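Local atomic coordinates of tRNA threonylcarbamoyladenosine dehydratase (Escherichia coli, PDB entry 4D79), a protein that catalyses the ATP-dependent dehydration of threonylcarbamoyladenosine at position 37 to cyclic t(6)A in tRNAs that read codons beginning with adenine. Residues 31-36 against 124-129; 56-61 against 103-108; 113-118 against 139-144. All blocks are in the same frame, centred on the assembly; numbering follows the deposited sequence.

Interaction 1: 31-36 against 124-129; sequences AHICVV and YVIDAI. With ATP (adenosine-5'-triphosphate), chain K.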
loop_
_atom_site.group_PDB
_atom_site.type_symbol
_atom_site.label_atom_id
_atom_site.label_comp_id
_atom_site.label_asym_id
_atom_site.label_seq_id
_atom_site.Cartn_x
_atom_site.Cartn_y
_atom_site.Cartn_z
ATOM N N ALA B 31 17.153 10.092 -10.361
ATOM C CA ALA B 31 17.482 8.760 -9.862
ATOM C C ALA B 31 17.068 7.693 -10.853
ATOM O O ALA B 31 16.144 7.863 -11.647
ATOM C CB ALA B 31 16.820 8.490 -8.515
ATOM N N HIS B 32 17.772 6.580 -10.801
ATOM C CA HIS B 32 17.432 5.407 -11.590
ATOM C C HIS B 32 17.368 4.253 -10.605
ATOM O O HIS B 32 18.403 3.849 -10.058
ATOM C CB HIS B 32 18.461 5.150 -12.708
ATOM C CG HIS B 32 18.019 4.096 -13.678
ATOM N ND1 HIS B 32 18.741 3.752 -14.806
ATOM C CD2 HIS B 32 16.920 3.297 -13.674
ATOM C CE1 HIS B 32 18.097 2.797 -15.461
ATOM N NE2 HIS B 32 16.980 2.509 -14.797
ATOM N N ILE B 33 16.164 3.727 -10.367
ATOM C CA ILE B 33 15.962 2.661 -9.390
ATOM C C ILE B 33 15.485 1.403 -10.101
ATOM O O ILE B 33 14.681 1.459 -11.036
ATOM C CB ILE B 33 15.004 3.112 -8.272
ATOM C CG1 ILE B 33 15.704 4.226 -7.488
ATOM C CG2 ILE B 33 14.612 1.924 -7.358
ATOM C CD1 ILE B 33 14.935 4.789 -6.340
ATOM N N CYS B 34 16.054 0.279 -9.693
ATOM C CA CYS B 34 15.769 -1.024 -10.260
ATOM C C CYS B 34 14.902 -1.792 -9.279
ATOM O O CYS B 34 15.253 -1.900 -8.099
ATOM C CB CYS B 34 17.086 -1.767 -10.530
ATOM S SG CYS B 34 16.882 -3.358 -11.316
ATOM N N VAL B 35 13.779 -2.314 -9.759
ATOM C CA VAL B 35 12.927 -3.218 -8.981
ATOM C C VAL B 35 13.069 -4.601 -9.589
ATOM O O VAL B 35 12.818 -4.801 -10.785
ATOM C CB VAL B 35 11.461 -2.770 -8.949
ATOM C CG1 VAL B 35 10.671 -3.670 -8.053
ATOM C CG2 VAL B 35 11.394 -1.330 -8.484
ATOM N N VAL B 36 13.526 -5.544 -8.783
ATOM C CA VAL B 36 13.732 -6.913 -9.241
ATOM C C VAL B 36 12.610 -7.749 -8.648
ATOM O O VAL B 36 12.529 -7.932 -7.426
ATOM C CB VAL B 36 15.103 -7.490 -8.857
ATOM C CG1 VAL B 36 15.297 -8.830 -9.542
ATOM C CG2 VAL B 36 16.238 -6.572 -9.227
ATOM N N TYR B 124 19.510 2.902 -6.593
ATOM C CA TYR B 124 19.032 1.988 -5.570
ATOM C C TYR B 124 18.498 0.747 -6.264
ATOM O O TYR B 124 17.937 0.830 -7.357
ATOM C CB TYR B 124 17.907 2.605 -4.696
ATOM C CG TYR B 124 18.216 2.519 -3.209
ATOM C CD1 TYR B 124 17.954 1.349 -2.473
ATOM C CD2 TYR B 124 18.773 3.584 -2.551
ATOM C CE1 TYR B 124 18.264 1.283 -1.123
ATOM C CE2 TYR B 124 19.094 3.525 -1.229
ATOM C CZ TYR B 124 18.816 2.381 -0.509
ATOM O OH TYR B 124 19.185 2.360 0.803
ATOM N N VAL B 125 18.605 -0.388 -5.585
ATOM C CA VAL B 125 17.991 -1.638 -6.027
ATOM C C VAL B 125 16.980 -2.081 -4.970
ATOM O O VAL B 125 17.302 -2.147 -3.784
ATOM C CB VAL B 125 19.046 -2.734 -6.281
ATOM C CG1 VAL B 125 18.375 -4.047 -6.701
ATOM C CG2 VAL B 125 20.038 -2.270 -7.384
ATOM N N ILE B 126 15.770 -2.385 -5.402
ATOM C CA ILE B 126 14.721 -2.922 -4.542
ATOM C C ILE B 126 14.541 -4.395 -4.909
ATOM O O ILE B 126 14.152 -4.750 -6.035
ATOM C CB ILE B 126 13.412 -2.131 -4.664
ATOM C CG1 ILE B 126 13.639 -0.675 -4.229
ATOM C CG2 ILE B 126 12.311 -2.796 -3.824
ATOM C CD1 ILE B 126 12.459 0.182 -4.345
ATOM N N ASP B 127 14.904 -5.250 -3.988
ATOM C CA ASP B 127 14.890 -6.681 -4.223
ATOM C C ASP B 127 13.572 -7.239 -3.713
ATOM O O ASP B 127 13.346 -7.314 -2.498
ATOM C CB ASP B 127 16.062 -7.363 -3.549
ATOM C CG ASP B 127 15.820 -8.826 -3.361
ATOM O OD1 ASP B 127 15.203 -9.407 -4.267
ATOM O OD2 ASP B 127 16.253 -9.401 -2.346
ATOM N N ALA B 128 12.721 -7.652 -4.646
ATOM C CA ALA B 128 11.403 -8.205 -4.342
ATOM C C ALA B 128 11.270 -9.598 -4.943
ATOM O O ALA B 128 10.191 -10.003 -5.398
ATOM C CB ALA B 128 10.310 -7.268 -4.844
ATOM N N ILE B 129 12.375 -10.325 -4.950
ATOM C CA ILE B 129 12.430 -11.689 -5.449
ATOM C C ILE B 129 11.891 -12.617 -4.369
ATOM O O ILE B 129 12.241 -12.497 -3.187
ATOM C CB ILE B 129 13.886 -12.057 -5.823
ATOM C CG1 ILE B 129 14.401 -11.216 -7.006
ATOM C CG2 ILE B 129 14.021 -13.518 -6.156
ATOM C CD1 ILE B 129 15.924 -11.282 -7.175
HETATM P PG ATP K . 3.096 -17.439 -8.146
HETATM O O1G ATP K . 1.879 -18.176 -7.641
HETATM O O2G ATP K . 3.033 -17.053 -9.604
HETATM O O3G ATP K . 4.405 -18.035 -7.685
HETATM P PB ATP K . 4.143 -14.888 -7.472
HETATM O O1B ATP K . 5.512 -15.520 -7.362
HETATM O O2B ATP K . 3.802 -13.903 -8.577
HETATM O O3B ATP K . 3.008 -16.028 -7.382
HETATM P PA ATP K . 4.862 -13.178 -5.353
HETATM O O1A ATP K . 5.720 -14.089 -4.483
HETATM O O2A ATP K . 4.013 -12.125 -4.690
HETATM O O3A ATP K . 3.818 -14.139 -6.094
HETATM O "O5'" ATP K . 5.744 -12.501 -6.539
HETATM C "C5'" ATP K . 7.160 -12.704 -6.718
HETATM C "C4'" ATP K . 7.756 -12.131 -8.011
HETATM O "O4'" ATP K . 9.219 -12.158 -8.028
HETATM C "C3'" ATP K . 7.310 -12.906 -9.245
HETATM O "O3'" ATP K . 6.687 -12.051 -10.218
HETATM C "C2'" ATP K . 8.596 -13.488 -9.802
HETATM O "O2'" ATP K . 8.558 -13.635 -11.213
HETATM C "C1'" ATP K . 9.672 -12.509 -9.363
HETATM N N9 ATP K . 11.034 -13.113 -9.511
HETATM C C8 ATP K . 11.362 -14.330 -9.006
HETATM N N7 ATP K . 12.647 -14.674 -9.283
HETATM C C5 ATP K . 13.164 -13.667 -9.991
HETATM C C6 ATP K . 14.488 -13.414 -10.571
HETATM N N6 ATP K . 15.440 -14.340 -10.442
HETATM N N1 ATP K . 14.704 -12.281 -11.243
HETATM C C2 ATP K . 13.722 -11.363 -11.395
HETATM N N3 ATP K . 12.480 -11.528 -10.887
HETATM C C4 ATP K . 12.125 -12.639 -10.167
#
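The carbonyl oxygen C34 O takes one hydrogen bond from the other strand, I126 N donating to it over 2.8 Å in an almost straight line (177° at the hydrogen), and a weaker C-H contact from V125 CA at 3.4 Å. I126 O answers in kind, taking V36 N while V35 CA-H lies against it. Together with C34 N to Y124 O and A128 N to V36 O, these bonds join strands 32-36 and 124-127 as parallel neighbours, their axes 4.8 Å apart. On the face bearing I33, V35 and I126, I33 CG2 meets I126 CD1 at 4.1 Å; CG1 of I33 lies alongside Y124 CB. C34, V36, V125 and D127 occupy the other face. Packing tightens at the C-terminal end, where V36 CG1 and I129 CD1 are 3.5 Å apart, side by side and pointing the same way. With CG1 set anti to the backbone N (chi1 -172°), V36 also brings this methyl to within 3.5 Å of C2 of ATP, while I129 CG2 sits 3.6 Å from N7 of the same adenine. At the end of strand 124-127, D127 OD1 accepts I129 N from above the carboxylate plane in an Asx turn. Its second oxygen, OD2, forms a salt bridge to K135 and a hydrogen bond with T151. Adjacent parallel strands whose C-terminal ends line a nucleotide pocket are characteristic of the Rossmann-like core of the ThiF family, here with ATP bound.

Interaction 2: 56-61 against 103-108; sequences AITLID and TVVDDF. With ATP (adenosine-5'-triphosphate), chain K.
F108 and D61 meet around the ATP: the phenyl ring approaches both at a slant, with F108 CE1 3.7 Å from D61 OD1 and F108 CD1 3.4 Å from C5 of the adenine, while adenine C2 lies at the ring's edge, in its plane. The D61 carboxylate takes one ribose hydroxyl on each oxygen, O2' to OD1 at 2.6 Å and O3' to OD2 at 2.7 Å. D63 N and I38 N add a second bond to OD1 and OD2 respectively, so each oxygen has two partners, which should restrict the carboxylate's rotation. Behind this site the strands run parallel, joined by T103 N to I57 O, L59 N to T103 O and V105 N to L59 O. V105 O then receives D61 N and, weakly, D107 N as the chain bends through an inverse gamma turn centred on D106. On the face carrying T58, I60 and V105, I60 CG1 meets V105 CB (3.7 Å) and T58 CG2 meets V105 CG2 (3.9 Å). T103 OG1 binds a water at 2.6 Å, and the same water reaches I57 O weakly. Strand 56-60 lies between 32-36 and 101-105 in the sheet, the latter an outermost strand within this chain; helix 85-96 packs on L59 and V104, and helix 42-51 on I57 and L59.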
loop_
_atom_site.group_PDB
_atom_site.type_symbol
_atom_site.label_atom_id
_atom_site.label_comp_id
_atom_site.label_asym_id
_atom_site.label_seq_id
_atom_site.Cartn_x
_atom_site.Cartn_y
_atom_site.Cartn_z
ATOM N N ALA B 56 13.703 7.466 -13.559
ATOM C CA ALA B 56 14.028 6.304 -14.369
ATOM C C ALA B 56 13.827 5.076 -13.504
ATOM O O ALA B 56 14.259 5.034 -12.346
ATOM C CB ALA B 56 15.460 6.323 -14.913
ATOM N N ILE B 57 13.149 4.094 -14.056
ATOM C CA ILE B 57 12.836 2.878 -13.337
ATOM C C ILE B 57 13.147 1.714 -14.256
ATOM O O ILE B 57 12.710 1.701 -15.412
ATOM C CB ILE B 57 11.351 2.846 -12.885
ATOM C CG1 ILE B 57 11.078 3.993 -11.906
ATOM C CG2 ILE B 57 11.004 1.511 -12.245
ATOM C CD1 ILE B 57 9.578 4.234 -11.636
ATOM N N THR B 58 13.873 0.725 -13.744
ATOM C CA THR B 58 14.042 -0.550 -14.423
ATOM C C THR B 58 13.257 -1.640 -13.690
ATOM O O THR B 58 13.261 -1.713 -12.453
ATOM C CB THR B 58 15.528 -0.930 -14.521
ATOM O OG1 THR B 58 16.217 0.044 -15.328
ATOM C CG2 THR B 58 15.709 -2.351 -15.117
ATOM N N LEU B 59 12.551 -2.468 -14.463
ATOM C CA LEU B 59 11.742 -3.560 -13.943
ATOM C C LEU B 59 12.308 -4.863 -14.478
ATOM O O LEU B 59 12.388 -5.046 -15.696
ATOM C CB LEU B 59 10.278 -3.426 -14.374
ATOM C CG LEU B 59 9.598 -2.102 -14.081
ATOM C CD1 LEU B 59 8.146 -2.079 -14.576
ATOM C CD2 LEU B 59 9.671 -1.789 -12.605
ATOM N N ILE B 60 12.661 -5.778 -13.581
ATOM C CA ILE B 60 13.234 -7.068 -13.985
ATOM C C ILE B 60 12.319 -8.191 -13.508
ATOM O O ILE B 60 12.198 -8.436 -12.304
ATOM C CB ILE B 60 14.662 -7.273 -13.462
ATOM C CG1 ILE B 60 15.506 -6.052 -13.784
ATOM C CG2 ILE B 60 15.255 -8.563 -14.096
ATOM C CD1 ILE B 60 17.008 -6.225 -13.544
ATOM N N ASP B 61 11.732 -8.908 -14.464
ATOM C CA ASP B 61 10.873 -10.063 -14.218
ATOM C C ASP B 61 10.615 -10.716 -15.571
ATOM O O ASP B 61 10.485 -10.016 -16.569
ATOM C CB ASP B 61 9.546 -9.640 -13.569
ATOM C CG ASP B 61 8.890 -10.739 -12.744
ATOM O OD1 ASP B 61 8.940 -11.927 -13.128
ATOM O OD2 ASP B 61 8.310 -10.398 -11.693
ATOM N N THR B 103 12.581 1.037 -18.196
ATOM C CA THR B 103 13.288 -0.039 -18.893
ATOM C C THR B 103 12.738 -1.360 -18.385
ATOM O O THR B 103 12.569 -1.544 -17.174
ATOM C CB THR B 103 14.792 0.045 -18.652
ATOM O OG1 THR B 103 15.262 1.334 -19.064
ATOM C CG2 THR B 103 15.560 -1.106 -19.404
ATOM N N VAL B 104 12.431 -2.264 -19.313
ATOM C CA VAL B 104 11.985 -3.615 -18.991
ATOM C C VAL B 104 13.120 -4.559 -19.318
ATOM O O VAL B 104 13.640 -4.532 -20.434
ATOM C CB VAL B 104 10.718 -3.993 -19.783
ATOM C CG1 VAL B 104 10.406 -5.469 -19.673
ATOM C CG2 VAL B 104 9.547 -3.137 -19.309
ATOM N N VAL B 105 13.501 -5.372 -18.337
ATOM C CA VAL B 105 14.375 -6.527 -18.506
ATOM C C VAL B 105 13.511 -7.775 -18.364
ATOM O O VAL B 105 13.083 -8.139 -17.254
ATOM C CB VAL B 105 15.506 -6.521 -17.480
ATOM C CG1 VAL B 105 16.418 -7.773 -17.646
ATOM C CG2 VAL B 105 16.314 -5.265 -17.631
ATOM N N ASP B 106 13.243 -8.432 -19.486
ATOM C CA ASP B 106 12.365 -9.599 -19.511
ATOM C C ASP B 106 13.217 -10.842 -19.248
ATOM O O ASP B 106 13.534 -11.618 -20.147
ATOM C CB ASP B 106 11.643 -9.678 -20.850
ATOM C CG ASP B 106 10.670 -10.829 -20.923
ATOM O OD1 ASP B 106 10.310 -11.370 -19.860
ATOM O OD2 ASP B 106 10.283 -11.210 -22.048
ATOM N N ASP B 107 13.585 -11.031 -17.982
ATOM C CA ASP B 107 14.548 -12.056 -17.590
ATOM C C ASP B 107 14.482 -12.215 -16.079
ATOM O O ASP B 107 13.870 -11.403 -15.379
ATOM C CB ASP B 107 15.966 -11.671 -18.038
ATOM C CG ASP B 107 16.914 -12.869 -18.171
ATOM O OD1 ASP B 107 16.524 -14.026 -17.913
ATOM O OD2 ASP B 107 18.077 -12.640 -18.548
ATOM N N PHE B 108 15.121 -13.274 -15.594
ATOM C CA PHE B 108 15.376 -13.508 -14.182
ATOM C C PHE B 108 16.860 -13.284 -13.882
ATOM O O PHE B 108 17.722 -13.580 -14.704
ATOM C CB PHE B 108 15.022 -14.948 -13.773
ATOM C CG PHE B 108 13.557 -15.287 -13.847
ATOM C CD1 PHE B 108 12.589 -14.474 -13.261
ATOM C CD2 PHE B 108 13.152 -16.456 -14.481
ATOM C CE1 PHE B 108 11.240 -14.821 -13.326
ATOM C CE2 PHE B 108 11.812 -16.807 -14.545
ATOM C CZ PHE B 108 10.857 -15.989 -13.972
HETATM P PG ATP K . 3.096 -17.439 -8.146
HETATM O O1G ATP K . 1.879 -18.176 -7.641
HETATM O O2G ATP K . 3.033 -17.053 -9.604
HETATM O O3G ATP K . 4.405 -18.035 -7.685
HETATM P PB ATP K . 4.143 -14.888 -7.472
HETATM O O1B ATP K . 5.512 -15.520 -7.362
HETATM O O2B ATP K . 3.802 -13.903 -8.577
HETATM O O3B ATP K . 3.008 -16.028 -7.382
HETATM P PA ATP K . 4.862 -13.178 -5.353
HETATM O O1A ATP K . 5.720 -14.089 -4.483
HETATM O O2A ATP K . 4.013 -12.125 -4.690
HETATM O O3A ATP K . 3.818 -14.139 -6.094
HETATM O "O5'" ATP K . 5.744 -12.501 -6.539
HETATM C "C5'" ATP K . 7.160 -12.704 -6.718
HETATM C "C4'" ATP K . 7.756 -12.131 -8.011
HETATM O "O4'" ATP K . 9.219 -12.158 -8.028
HETATM C "C3'" ATP K . 7.310 -12.906 -9.245
HETATM O "O3'" ATP K . 6.687 -12.051 -10.218
HETATM C "C2'" ATP K . 8.596 -13.488 -9.802
HETATM O "O2'" ATP K . 8.558 -13.635 -11.213
HETATM C "C1'" ATP K . 9.672 -12.509 -9.363
HETATM N N9 ATP K . 11.034 -13.113 -9.511
HETATM C C8 ATP K . 11.362 -14.330 -9.006
HETATM N N7 ATP K . 12.647 -14.674 -9.283
HETATM C C5 ATP K . 13.164 -13.667 -9.991
HETATM C C6 ATP K . 14.488 -13.414 -10.571
HETATM N N6 ATP K . 15.440 -14.340 -10.442
HETATM N N1 ATP K . 14.704 -12.281 -11.243
HETATM C C2 ATP K . 13.722 -11.363 -11.395
HETATM N N3 ATP K . 12.480 -11.528 -10.887
HETATM C C4 ATP K . 12.125 -12.639 -10.167
HETATM O O HOH W 1 15.167 3.164 -17.163
#

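Interaction 3: 113-118 against 139-144; sequences NVAQYM and IAYCRR
Y141 projects from helix 132-144 as a bump into the hollow that V114, A115 and M118 form on helix 114-118, joining two helices of the Rossmann-like fold that pack beside strand 124-127. The short helical segments cross at -56°, with 10.5 Å between their axes; a bulky ring bridges this wide separation. Y141 CG stands anti to the backbone N (chi1 -172°), which carries the ring straight out across the gap. A115 supplies the floor of the hollow: its CA lies over one ring face, 4.0 Å from the centroid, in a CH-pi contact. Its methyl, CB, reaches toward the phenol end, 3.5 Å from Y141 CE1 and near OH as well. V114 and M118 form the two walls. V114 sets both methyls against the root of the tyrosine, CG2 coming to 3.9 Å from Y141 CB, and the two side chains run past each other in opposite directions. From the next turn, M118 CB meets the ring at a slant, 3.6 Å from Y141 CE2, with M118 CG lying alongside CD2. The contact between the segments is thus made of apolar and aromatic surface. The hollow is made by residues one turn apart with the small alanine between them. Beneath it, toward the sheet, M118 packs on V125 and C142 on L149, which carries the interface down to the strands. There the methionine chain, bent at chi2 and chi3, turns aside from the ring and places its SD 4.1 Å from C142 SG.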
loop_
_atom_site.group_PDB
_atom_site.type_symbol
_atom_site.label_atom_id
_atom_site.label_comp_id
_atom_site.label_asym_id
_atom_site.label_seq_id
_atom_site.Cartn_x
_atom_site.Cartn_y
_atom_site.Cartn_z
ATOM N N ASN B 113 24.215 -13.572 -14.793
ATOM C CA ASN B 113 23.828 -12.342 -15.475
ATOM C C ASN B 113 23.714 -11.143 -14.548
ATOM O O ASN B 113 23.453 -10.032 -15.031
ATOM C CB ASN B 113 22.512 -12.544 -16.238
ATOM C CG ASN B 113 21.314 -12.795 -15.315
ATOM O OD1 ASN B 113 21.313 -12.409 -14.147
ATOM N ND2 ASN B 113 20.287 -13.439 -15.853
ATOM N N VAL B 114 23.911 -11.322 -13.240
ATOM C CA VAL B 114 23.594 -10.233 -12.320
ATOM C C VAL B 114 24.515 -9.044 -12.545
ATOM O O VAL B 114 24.067 -7.887 -12.578
ATOM C CB VAL B 114 23.648 -10.716 -10.858
ATOM C CG1 VAL B 114 25.048 -11.276 -10.504
ATOM C CG2 VAL B 114 23.204 -9.581 -9.911
ATOM N N ALA B 115 25.809 -9.298 -12.768
ATOM C CA ALA B 115 26.707 -8.174 -12.955
ATOM C C ALA B 115 26.310 -7.361 -14.181
ATOM O O ALA B 115 26.320 -6.134 -14.140
ATOM C CB ALA B 115 28.136 -8.678 -13.058
ATOM N N GLN B 116 25.965 -8.030 -15.287
ATOM C CA GLN B 116 25.517 -7.306 -16.476
ATOM C C GLN B 116 24.285 -6.462 -16.171
ATOM O O GLN B 116 24.217 -5.268 -16.515
ATOM C CB GLN B 116 25.225 -8.298 -17.605
ATOM C CG GLN B 116 24.562 -7.701 -18.841
ATOM C CD GLN B 116 24.140 -8.755 -19.851
ATOM O OE1 GLN B 116 24.512 -9.924 -19.738
ATOM N NE2 GLN B 116 23.321 -8.352 -20.821
ATOM N N TYR B 117 23.306 -7.042 -15.480
ATOM C CA TYR B 117 22.107 -6.256 -15.237
ATOM C C TYR B 117 22.372 -5.149 -14.226
ATOM O O TYR B 117 21.800 -4.063 -14.341
ATOM C CB TYR B 117 20.959 -7.176 -14.805
ATOM C CG TYR B 117 20.414 -8.012 -15.947
ATOM C CD1 TYR B 117 20.325 -7.491 -17.224
ATOM C CD2 TYR B 117 19.996 -9.322 -15.753
ATOM C CE1 TYR B 117 19.832 -8.225 -18.266
ATOM C CE2 TYR B 117 19.491 -10.059 -16.793
ATOM C CZ TYR B 117 19.421 -9.504 -18.056
ATOM O OH TYR B 117 18.928 -10.220 -19.123
ATOM N N MET B 118 23.282 -5.358 -13.292
ATOM C CA MET B 118 23.544 -4.307 -12.322
ATOM C C MET B 118 24.556 -3.287 -12.845
ATOM O O MET B 118 24.832 -2.300 -12.155
ATOM C CB MET B 118 24.037 -4.917 -11.008
ATOM C CG MET B 118 22.983 -5.723 -10.283
ATOM S SD MET B 118 21.499 -4.786 -9.833
ATOM C CE MET B 118 20.273 -5.634 -10.808
ATOM N N ILE B 139 21.675 -10.181 -3.826
ATOM C CA ILE B 139 22.102 -9.534 -2.586
ATOM C C ILE B 139 23.612 -9.561 -2.448
ATOM O O ILE B 139 24.228 -8.550 -2.086
ATOM C CB ILE B 139 21.405 -10.189 -1.381
ATOM C CG1 ILE B 139 19.926 -9.792 -1.397
ATOM C CG2 ILE B 139 22.057 -9.786 -0.033
ATOM C CD1 ILE B 139 19.136 -10.606 -0.473
ATOM N N ALA B 140 24.229 -10.724 -2.701
ATOM C CA ALA B 140 25.676 -10.849 -2.580
ATOM C C ALA B 140 26.387 -9.881 -3.522
ATOM O O ALA B 140 27.319 -9.182 -3.114
ATOM C CB ALA B 140 26.086 -12.302 -2.829
ATOM N N TYR B 141 25.899 -9.761 -4.757
ATOM C CA TYR B 141 26.504 -8.851 -5.718
ATOM C C TYR B 141 26.363 -7.392 -5.291
ATOM O O TYR B 141 27.342 -6.631 -5.321
ATOM C CB TYR B 141 25.903 -9.065 -7.106
ATOM C CG TYR B 141 26.663 -8.261 -8.137
ATOM C CD1 TYR B 141 27.820 -8.780 -8.738
ATOM C CD2 TYR B 141 26.286 -6.978 -8.435
ATOM C CE1 TYR B 141 28.555 -8.026 -9.660
ATOM C CE2 TYR B 141 26.993 -6.213 -9.354
ATOM C CZ TYR B 141 28.142 -6.747 -9.944
ATOM O OH TYR B 141 28.818 -5.985 -10.838
ATOM N N CYS B 142 25.142 -6.951 -4.910
ATOM C CA CYS B 142 24.991 -5.557 -4.534
ATOM C C CYS B 142 25.762 -5.249 -3.267
ATOM O O CYS B 142 26.378 -4.187 -3.165
ATOM C CB CYS B 142 23.501 -5.201 -4.332
ATOM S SG CYS B 142 22.652 -5.242 -5.904
ATOM N N ARG B 143 25.755 -6.179 -2.304
ATOM C CA ARG B 143 26.511 -5.980 -1.071
ATOM C C ARG B 143 28.015 -5.808 -1.349
ATOM O O ARG B 143 28.618 -4.844 -0.872
ATOM C CB ARG B 143 26.267 -7.156 -0.135
ATOM C CG ARG B 143 26.941 -7.050 1.231
ATOM C CD ARG B 143 26.739 -8.387 1.948
ATOM N NE ARG B 143 27.354 -8.479 3.272
ATOM C CZ ARG B 143 28.545 -8.988 3.542
ATOM N NH1 ARG B 143 29.328 -9.460 2.572
ATOM N NH2 ARG B 143 28.952 -9.014 4.805
ATOM N N ARG B 144 28.607 -6.707 -2.163
ATOM C CA ARG B 144 30.043 -6.673 -2.498
ATOM C C ARG B 144 30.417 -5.383 -3.201
ATOM O O ARG B 144 31.530 -4.866 -3.026
ATOM C CB ARG B 144 30.429 -7.840 -3.425
ATOM C CG ARG B 144 30.500 -9.161 -2.829
ATOM C CD ARG B 144 30.598 -10.244 -3.916
ATOM N NE ARG B 144 30.662 -11.577 -3.296
ATOM C CZ ARG B 144 30.827 -12.713 -3.962
ATOM N NH1 ARG B 144 30.955 -12.709 -5.283
ATOM N NH2 ARG B 144 30.865 -13.859 -3.296
#

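How the interactions relate
From the N terminus, residues 31-36 open the loop that interaction 1 closes at 124-129. Interaction 2 is nested inside it, running from 56-61 to 103-108. Interaction 3 starts within the same loop at 113-118 and ends beyond it at 139-144, so it crosses interaction 1 and follows interaction 2 in series. Strand 32-36 is the bridge between the first two: V35 N bonds to T58 O, H32 NE2 probably to T58 OG1. Interactions 1 and 2 both reach ATP at the strand ends. D107 OD2 to Y117 OH and F108 O to N113 ND2 link interaction 2 to helix 114-118, while M118 and C142 of interaction 3 rest on V125.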